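Local coordinates for zinc transport protein ZntB (Vibrio parahaemolyticus RIMD 2210633, PDB 3CK6) that probably mediates zinc uptake as a zinc:proton symporter of the CorA metal ion transporter family, its cytoplasmic domain forming a funnel-shaped homopentamer, at residues H70-D75 with R99-Q104; L151-I156 with T220-T225; R195-S200 with H210-A215. The protein carries 1 engineered substitution. All coordinates share one frame; numbering follows the deposited sequence.

Interaction 1. Residues H70-D75 with R99-Q104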
# COMPACT_ATOMS: atom_id res chain seq x y z
N HIS E 70 -16.42 7.14 -15.48
CA HIS E 70 -16.86 5.99 -16.25
C HIS E 70 -16.72 6.35 -17.73
O HIS E 70 -17.54 7.10 -18.24
CB HIS E 70 -18.34 5.70 -15.96
CG HIS E 70 -18.64 5.44 -14.51
ND1 HIS E 70 -18.61 4.18 -13.96
CD2 HIS E 70 -18.98 6.29 -13.51
CE1 HIS E 70 -18.91 4.26 -12.67
NE2 HIS E 70 -19.13 5.52 -12.37
N PRO E 71 -15.71 5.80 -18.40
CA PRO E 71 -15.67 6.01 -19.85
C PRO E 71 -16.75 5.17 -20.54
O PRO E 71 -16.85 3.97 -20.26
CB PRO E 71 -14.27 5.54 -20.25
CG PRO E 71 -13.84 4.62 -19.17
CD PRO E 71 -14.59 4.98 -17.91
N LEU E 72 -17.54 5.80 -21.41
CA LEU E 72 -18.63 5.10 -22.11
C LEU E 72 -18.30 4.89 -23.61
O LEU E 72 -17.13 4.80 -23.98
CB LEU E 72 -19.96 5.83 -21.87
CG LEU E 72 -20.33 5.95 -20.37
CD1 LEU E 72 -21.51 6.89 -20.18
CD2 LEU E 72 -20.62 4.57 -19.73
N ASP E 73 -19.31 4.81 -24.48
CA ASP E 73 -19.03 4.64 -25.93
C ASP E 73 -18.47 5.91 -26.58
O ASP E 73 -18.70 7.01 -26.09
CB ASP E 73 -20.29 4.25 -26.69
CG ASP E 73 -20.78 2.84 -26.35
OD1 ASP E 73 -19.96 1.96 -25.95
OD2 ASP E 73 -22.00 2.62 -26.51
N ASP E 74 -17.77 5.76 -27.70
CA ASP E 74 -17.32 6.93 -28.44
C ASP E 74 -16.56 7.86 -27.50
O ASP E 74 -15.68 7.43 -26.74
CB ASP E 74 -18.53 7.64 -29.07
CG ASP E 74 -19.21 6.80 -30.16
OD1 ASP E 74 -18.54 6.45 -31.16
OD2 ASP E 74 -20.42 6.50 -30.03
N ASP E 75 -16.93 9.13 -27.51
CA ASP E 75 -16.29 10.08 -26.62
C ASP E 75 -17.07 10.36 -25.32
O ASP E 75 -16.70 11.27 -24.58
CB ASP E 75 -15.97 11.37 -27.37
CG ASP E 75 -14.98 11.15 -28.50
OD1 ASP E 75 -13.89 10.58 -28.25
OD2 ASP E 75 -15.29 11.54 -29.64
N ARG E 99 -24.06 14.48 -10.64
CA ARG E 99 -23.79 13.41 -11.58
C ARG E 99 -23.88 13.95 -13.00
O ARG E 99 -24.89 14.50 -13.43
CB ARG E 99 -24.69 12.23 -11.34
CG ARG E 99 -24.73 11.89 -9.83
CD ARG E 99 -25.43 10.67 -9.64
NE ARG E 99 -25.71 10.45 -8.23
CZ ARG E 99 -26.66 9.64 -7.79
NH1 ARG E 99 -27.45 9.02 -8.66
NH2 ARG E 99 -26.85 9.50 -6.48
N ILE E 100 -22.78 13.79 -13.70
CA ILE E 100 -22.58 14.47 -14.95
C ILE E 100 -22.36 13.45 -16.06
O ILE E 100 -21.52 12.55 -15.94
CB ILE E 100 -21.33 15.40 -14.88
CG1 ILE E 100 -21.50 16.47 -13.80
CG2 ILE E 100 -20.98 15.98 -16.29
CD1 ILE E 100 -20.27 17.32 -13.66
N LEU E 101 -23.09 13.63 -17.16
CA LEU E 101 -22.93 12.84 -18.37
C LEU E 101 -22.35 13.73 -19.44
O LEU E 101 -22.86 14.82 -19.67
CB LEU E 101 -24.32 12.35 -18.82
CG LEU E 101 -24.55 11.08 -19.64
CD1 LEU E 101 -24.05 9.84 -18.92
CD2 LEU E 101 -26.04 10.93 -19.96
N TYR E 102 -21.28 13.29 -20.10
CA TYR E 102 -20.87 13.92 -21.37
C TYR E 102 -21.29 12.94 -22.47
O TYR E 102 -20.82 11.82 -22.52
CB TYR E 102 -19.36 14.19 -21.40
CG TYR E 102 -18.81 14.83 -22.69
CD1 TYR E 102 -19.31 16.06 -23.16
CD2 TYR E 102 -17.77 14.25 -23.39
CE1 TYR E 102 -18.80 16.65 -24.33
CE2 TYR E 102 -17.23 14.86 -24.57
CZ TYR E 102 -17.76 16.06 -25.01
OH TYR E 102 -17.27 16.68 -26.14
N PHE E 103 -22.24 13.37 -23.29
CA PHE E 103 -23.00 12.48 -24.14
C PHE E 103 -23.31 13.19 -25.46
O PHE E 103 -23.84 14.30 -25.46
CB PHE E 103 -24.28 11.98 -23.44
CG PHE E 103 -25.08 10.97 -24.25
CD1 PHE E 103 -24.73 9.61 -24.26
CD2 PHE E 103 -26.17 11.38 -25.02
CE1 PHE E 103 -25.46 8.68 -25.01
CE2 PHE E 103 -26.92 10.46 -25.76
CZ PHE E 103 -26.56 9.10 -25.75
N GLN E 104 -22.92 12.56 -26.56
CA GLN E 104 -23.01 13.15 -27.91
C GLN E 104 -22.58 14.62 -27.93
O GLN E 104 -23.20 15.44 -28.61
CB GLN E 104 -24.41 13.02 -28.51
CG GLN E 104 -24.91 11.59 -28.71
CD GLN E 104 -26.42 11.51 -29.02
OE1 GLN E 104 -26.92 10.44 -29.34
NE2 GLN E 104 -27.13 12.64 -28.91

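Interaction 2. Residues L151-I156 with T220-T225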
# COMPACT_ATOMS: atom_id res chain seq x y z
N LEU E 151 -13.26 25.97 1.76
CA LEU E 151 -13.90 26.94 2.65
C LEU E 151 -14.46 26.25 3.89
O LEU E 151 -14.29 26.76 5.00
CB LEU E 151 -15.01 27.75 1.96
CG LEU E 151 -14.59 29.00 1.17
CD1 LEU E 151 -15.65 29.40 0.13
CD2 LEU E 151 -14.24 30.21 2.08
N TYR E 152 -15.10 25.10 3.70
CA TYR E 152 -15.59 24.32 4.83
C TYR E 152 -14.45 23.82 5.72
O TYR E 152 -14.53 23.92 6.95
CB TYR E 152 -16.48 23.16 4.37
CG TYR E 152 -16.96 22.27 5.50
CD1 TYR E 152 -17.86 22.74 6.46
CD2 TYR E 152 -16.53 20.95 5.59
CE1 TYR E 152 -18.29 21.91 7.49
CE2 TYR E 152 -16.97 20.12 6.61
CZ TYR E 152 -17.84 20.60 7.55
OH TYR E 152 -18.26 19.76 8.57
N LEU E 153 -13.40 23.29 5.10
CA LEU E 153 -12.24 22.82 5.86
C LEU E 153 -11.64 23.91 6.74
O LEU E 153 -11.16 23.60 7.83
CB LEU E 153 -11.18 22.19 4.95
CG LEU E 153 -11.52 20.77 4.49
CD1 LEU E 153 -10.49 20.26 3.47
CD2 LEU E 153 -11.69 19.80 5.68
N ASP E 154 -11.70 25.16 6.28
CA ASP E 154 -11.28 26.32 7.07
C ASP E 154 -12.06 26.44 8.38
O ASP E 154 -11.49 26.83 9.37
CB ASP E 154 -11.46 27.63 6.29
CG ASP E 154 -10.40 27.84 5.22
OD1 ASP E 154 -9.33 27.18 5.29
OD2 ASP E 154 -10.64 28.67 4.31
N THR E 155 -13.36 26.11 8.35
CA THR E 155 -14.19 26.17 9.55
C THR E 155 -13.77 25.08 10.53
O THR E 155 -13.86 25.24 11.74
CB THR E 155 -15.71 26.02 9.24
OG1 THR E 155 -16.01 24.67 8.87
CG2 THR E 155 -16.14 26.97 8.14
N ILE E 156 -13.31 23.95 9.98
CA ILE E 156 -12.83 22.85 10.82
C ILE E 156 -11.48 23.24 11.44
O ILE E 156 -11.25 23.04 12.64
CB ILE E 156 -12.77 21.50 10.05
CG1 ILE E 156 -14.20 21.02 9.77
CG2 ILE E 156 -11.98 20.45 10.86
CD1 ILE E 156 -14.32 19.90 8.74
N THR E 220 -5.91 16.66 -4.32
CA THR E 220 -4.86 15.92 -3.60
C THR E 220 -4.48 16.69 -2.34
O THR E 220 -4.44 16.10 -1.26
CB THR E 220 -3.63 15.70 -4.49
OG1 THR E 220 -4.04 15.01 -5.67
CG2 THR E 220 -2.54 14.87 -3.77
N ARG E 221 -4.24 18.00 -2.48
CA ARG E 221 -3.98 18.86 -1.31
C ARG E 221 -5.09 18.76 -0.26
O ARG E 221 -4.81 18.64 0.94
CB ARG E 221 -3.76 20.32 -1.73
CG ARG E 221 -3.72 21.31 -0.49
CD ARG E 221 -3.50 22.77 -1.01
NE ARG E 221 -4.55 23.17 -1.94
CZ ARG E 221 -5.82 23.43 -1.60
NH1 ARG E 221 -6.69 23.77 -2.54
NH2 ARG E 221 -6.22 23.33 -0.33
N ILE E 222 -6.35 18.83 -0.72
CA ILE E 222 -7.50 18.66 0.19
C ILE E 222 -7.42 17.36 1.00
O ILE E 222 -7.53 17.39 2.25
CB ILE E 222 -8.86 18.83 -0.55
CG1 ILE E 222 -8.99 20.29 -1.05
CG2 ILE E 222 -10.07 18.35 0.33
CD1 ILE E 222 -10.20 20.57 -1.95
N ASN E 223 -7.19 16.24 0.31
CA ASN E 223 -7.06 14.93 0.97
C ASN E 223 -5.93 14.90 2.00
O ASN E 223 -6.12 14.38 3.10
CB ASN E 223 -6.87 13.79 -0.05
CG ASN E 223 -8.19 13.26 -0.56
OD1 ASN E 223 -8.91 12.58 0.16
ND2 ASN E 223 -8.53 13.57 -1.81
N GLU E 224 -4.78 15.47 1.66
CA GLU E 224 -3.68 15.57 2.62
C GLU E 224 -3.99 16.43 3.83
O GLU E 224 -3.56 16.12 4.92
CB GLU E 224 -2.40 16.04 1.95
CG GLU E 224 -1.95 15.06 0.86
CD GLU E 224 -0.82 15.57 -0.03
OE1 GLU E 224 -0.54 16.81 -0.09
OE2 GLU E 224 -0.22 14.70 -0.69
N THR E 225 -4.72 17.52 3.61
CA THR E 225 -5.13 18.41 4.69
C THR E 225 -6.07 17.71 5.67
O THR E 225 -5.92 17.83 6.89
CB THR E 225 -5.76 19.70 4.13
OG1 THR E 225 -4.73 20.52 3.61
CG2 THR E 225 -6.42 20.49 5.27

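Interaction 3. Residues R195-S200 with H210-A215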
# COMPACT_ATOMS: atom_id res chain seq x y z
N ARG E 195 -8.39 12.00 -11.36
CA ARG E 195 -7.24 11.35 -12.00
C ARG E 195 -7.70 10.56 -13.23
O ARG E 195 -7.12 10.70 -14.31
CB ARG E 195 -6.53 10.40 -11.04
CG ARG E 195 -5.24 9.78 -11.64
CD ARG E 195 -4.85 8.54 -10.88
NE ARG E 195 -5.92 7.54 -10.94
CZ ARG E 195 -6.17 6.66 -9.98
NH1 ARG E 195 -5.43 6.62 -8.88
NH2 ARG E 195 -7.17 5.80 -10.11
N ASP E 196 -8.76 9.77 -13.03
CA ASP E 196 -9.31 8.93 -14.07
C ASP E 196 -9.82 9.75 -15.25
O ASP E 196 -9.59 9.38 -16.38
CB ASP E 196 -10.42 8.03 -13.53
CG ASP E 196 -9.90 6.92 -12.64
OD1 ASP E 196 -8.66 6.74 -12.54
OD2 ASP E 196 -10.72 6.21 -12.04
N LEU E 197 -10.50 10.85 -14.96
CA LEU E 197 -10.94 11.74 -16.00
C LEU E 197 -9.75 12.22 -16.82
O LEU E 197 -9.80 12.22 -18.05
CB LEU E 197 -11.68 12.94 -15.41
CG LEU E 197 -11.95 14.11 -16.35
CD1 LEU E 197 -13.02 13.73 -17.38
CD2 LEU E 197 -12.41 15.29 -15.49
N ILE E 198 -8.68 12.63 -16.14
CA ILE E 198 -7.46 13.13 -16.85
C ILE E 198 -6.84 12.04 -17.71
O ILE E 198 -6.47 12.28 -18.87
CB ILE E 198 -6.43 13.73 -15.86
CG1 ILE E 198 -6.99 15.01 -15.24
CG2 ILE E 198 -5.08 14.05 -16.56
CD1 ILE E 198 -6.21 15.53 -14.03
N GLU E 199 -6.71 10.84 -17.16
CA GLU E 199 -6.01 9.77 -17.90
C GLU E 199 -6.80 9.26 -19.12
O GLU E 199 -6.25 8.55 -19.96
CB GLU E 199 -5.61 8.61 -16.98
CG GLU E 199 -5.01 9.03 -15.64
CD GLU E 199 -3.49 9.10 -15.59
OE1 GLU E 199 -2.93 8.65 -14.54
OE2 GLU E 199 -2.84 9.62 -16.55
N SER E 200 -8.08 9.63 -19.19
CA SER E 200 -8.98 9.24 -20.29
C SER E 200 -8.63 9.91 -21.62
O SER E 200 -8.98 9.39 -22.69
CB SER E 200 -10.46 9.52 -19.93
OG SER E 200 -10.81 10.89 -20.10
N HIS E 210 -3.06 21.58 -18.50
CA HIS E 210 -2.46 22.06 -17.25
C HIS E 210 -3.49 22.49 -16.22
O HIS E 210 -3.29 22.27 -15.02
CB HIS E 210 -1.44 23.17 -17.53
CG HIS E 210 -0.56 22.87 -18.70
ND1 HIS E 210 -0.03 23.85 -19.51
CD2 HIS E 210 -0.13 21.69 -19.21
CE1 HIS E 210 0.70 23.30 -20.46
NE2 HIS E 210 0.65 21.99 -20.31
N GLN E 211 -4.60 23.08 -16.68
CA GLN E 211 -5.69 23.46 -15.77
C GLN E 211 -6.27 22.24 -15.03
O GLN E 211 -6.49 22.29 -13.81
CB GLN E 211 -6.80 24.24 -16.49
CG GLN E 211 -6.32 25.53 -17.17
CD GLN E 211 -6.05 25.35 -18.65
OE1 GLN E 211 -5.43 24.38 -19.07
NE2 GLN E 211 -6.50 26.32 -19.45
N TYR E 212 -6.54 21.15 -15.76
CA TYR E 212 -7.10 19.96 -15.12
C TYR E 212 -6.08 19.36 -14.12
O TYR E 212 -6.47 18.90 -13.06
CB TYR E 212 -7.62 18.93 -16.13
CG TYR E 212 -9.04 19.18 -16.62
CD1 TYR E 212 -9.28 19.96 -17.73
CD2 TYR E 212 -10.18 18.65 -15.93
CE1 TYR E 212 -10.59 20.21 -18.19
CE2 TYR E 212 -11.52 18.91 -16.42
CZ TYR E 212 -11.69 19.70 -17.54
OH TYR E 212 -12.96 19.98 -18.09
N ARG E 213 -4.79 19.43 -14.45
CA ARG E 213 -3.76 19.01 -13.48
C ARG E 213 -3.67 19.84 -12.20
O ARG E 213 -3.44 19.27 -11.14
CB ARG E 213 -2.37 18.87 -14.11
CG ARG E 213 -2.10 17.49 -14.68
CD ARG E 213 -2.11 17.53 -16.17
NE ARG E 213 -1.89 16.23 -16.80
CZ ARG E 213 -2.44 15.87 -17.95
NH1 ARG E 213 -2.18 14.67 -18.48
NH2 ARG E 213 -3.28 16.70 -18.57
N PHE E 214 -3.82 21.17 -12.31
CA PHE E 214 -3.99 22.05 -11.15
C PHE E 214 -5.22 21.65 -10.30
O PHE E 214 -5.15 21.66 -9.07
CB PHE E 214 -4.10 23.52 -11.58
CG PHE E 214 -2.91 24.02 -12.39
CD1 PHE E 214 -1.63 23.56 -12.14
CD2 PHE E 214 -3.09 24.97 -13.39
CE1 PHE E 214 -0.54 24.02 -12.89
CE2 PHE E 214 -2.00 25.43 -14.14
CZ PHE E 214 -0.73 24.95 -13.90
N ALA E 215 -6.33 21.31 -10.95
CA ALA E 215 -7.53 20.83 -10.23
C ALA E 215 -7.26 19.51 -9.50
O ALA E 215 -7.67 19.33 -8.36
CB ALA E 215 -8.73 20.70 -11.17
O HOH W 1 -4.76 13.64 -20.39

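Interaction 1. Residues H70-D75 with R99-Q104
Leu72 and Leu101 meet through one methyl group each, CD1 of Leu72 standing 4.1 Å from CD1 of Leu101. The two side chains cross at about a right angle, so the touch is confined to their ends. On Leu101, CG lies anti to the backbone N (chi1 -154°), which carries the isobutyl group off the strand and brings its methyl up to Leu72. Thr56 of helix 54-60 packs on both leucines, and His210 of a neighbouring subunit covers Leu72 as well.

The second touch is of another kind. The backbone carbonyl of Asp75 approaches the Tyr102 ring obliquely, with Asp75 O 3.4 Å from Tyr102 CD2 and slightly farther from CE2. Phe77 also meets this ring, their planes inclined at about 45°, while the Tyr102 hydroxyl is hydrogen-bonded to Glu203.

No hydrogen bond joins 70-75 to 99-104. Leu72 and Asp75 lie in the loop that follows strand 68-71, and strand 77-83 runs between strands 68-71 and 96-103, pairing with both through backbone hydrogen bonds, His70 with Met78, Ile100 with Leu79 and Tyr102 with Phe77. The chemistry is that of a light van der Waals contact, 143 Å² in all, in which the directional bonding is left to the intervening strand.

Interaction 2. Residues L151-I156 with T220-T225
Two helical segments face each other here with their backbones well apart, the nearest CA atoms, those of Leu153 and Thr225, being 8.4 Å from one another, so that side chains alone bridge the gap. Leu153 does most of the bridging. It sets out from its helix toward the facing one, and its methyl CD1 comes to 3.7 Å from CG2 of Ile222. The branch that receives it is set by the first torsion of Ile222: CG2 lies anti to the backbone N, whereas CG1 (chi1 -65°) is anti to the carbonyl carbon. The two side chains cross obliquely. A looser touch follows one turn on, where Leu153 CD1 is 4.5 Å from CG2 of Thr225, so a single leucine methyl serves both residues of the partner helix.

All three touching residues are buried, yet only 109 Å² is covered and no hydrogen bond crosses. The Thr225 hydroxyl looks elsewhere, to Arg185 of a neighbouring subunit, while its methyl serves Leu153. Within 151-156, Tyr152 O accepts from Thr155 OG1 at 2.5 Å, in the carbonyl plane and on a lone pair, and also from Ile156 N.

The contact joins helix 134-161 to the long helix 209-246. Ile222 packs further on Asn146, Ile149 and Asp150 of the former, and Arg221 adds a salt bridge to Asp150. Helix 173-199 takes the Asn223 side of helix 209-246, receiving its amide at Ile187 O, and Glu224 reaches Arg66 of the neighbouring subunit.

Interaction 3. Residues R195-S200 with H210-A215
Ile198 fills the gap between two nearly antiparallel helices; the axes of the two short segments pass 10.3 Å apart with an angle of 163° between their directions. Its branches divide the work. CD1 reaches the backbone of the facing helix, 3.5 Å from Tyr212 O, while CG1 lies 4.1 Å from Tyr212 CB. Beside it, Leu197 CD2 comes to 3.8 Å from Tyr212 CE2, meeting the ring obliquely; CG of Leu197 is anti to the backbone N (chi1 167°), which turns this leucine toward the tyrosine. Leu197 also packs on Ile142 and Phe69, Val205 packs on both Leu197 and Tyr212, and the Tyr212 hydroxyl is hydrogen-bonded to Ala135 O. This is the closely packed, buried part.

The other flank is exposed and wetter. The Arg213 chain bends at chi2 (108°) and lays its guanidinium over Ile198, so that CG2 of Ile198 sits 3.4 Å above the plane, over its centre. The contact is apolar on a charged group, leaving the N-H edges for polar partners: NH2 bonds Pro209 O, and NH1 is linked only weakly to a water that donates to Ile198 O at 2.7 Å. The carboxylate of Glu199 stays short of a salt bridge with this arginine, OE2 being 5.4 Å from Arg213 NH1.

Together the segments form the end of an antiparallel helical hairpin: from helix 173-199 the chain turns through the short helix 203-206, and helix 209-246 returns alongside, within the cytoplasmic domain of a CorA-family transporter.

Overall arrangement
The three contacts follow the subunit from its sheet into its helices. Interactions 2 and 3 share helix 209-246: near its start it packs against helix 173-199, and farther along against helix 134-161, with centres about 20 Å apart and nearest atoms about 5 Å. Interaction 1 lies at the sheet, between strand 96-103 and the loop after strand 68-71; its centre is about 16 Å from that of interaction 3 and about 29 Å from that of interaction 2, on the opposite side of the chain's centre. Assembly brings interactions 1 and 3 together between subunits: His210 bonds Asp73 of a neighbouring subunit, whose His70 meets Phe214. Since interaction 2 also touches that neighbour, helix 209-246 serves both the subunit's interior and the pentamer interface.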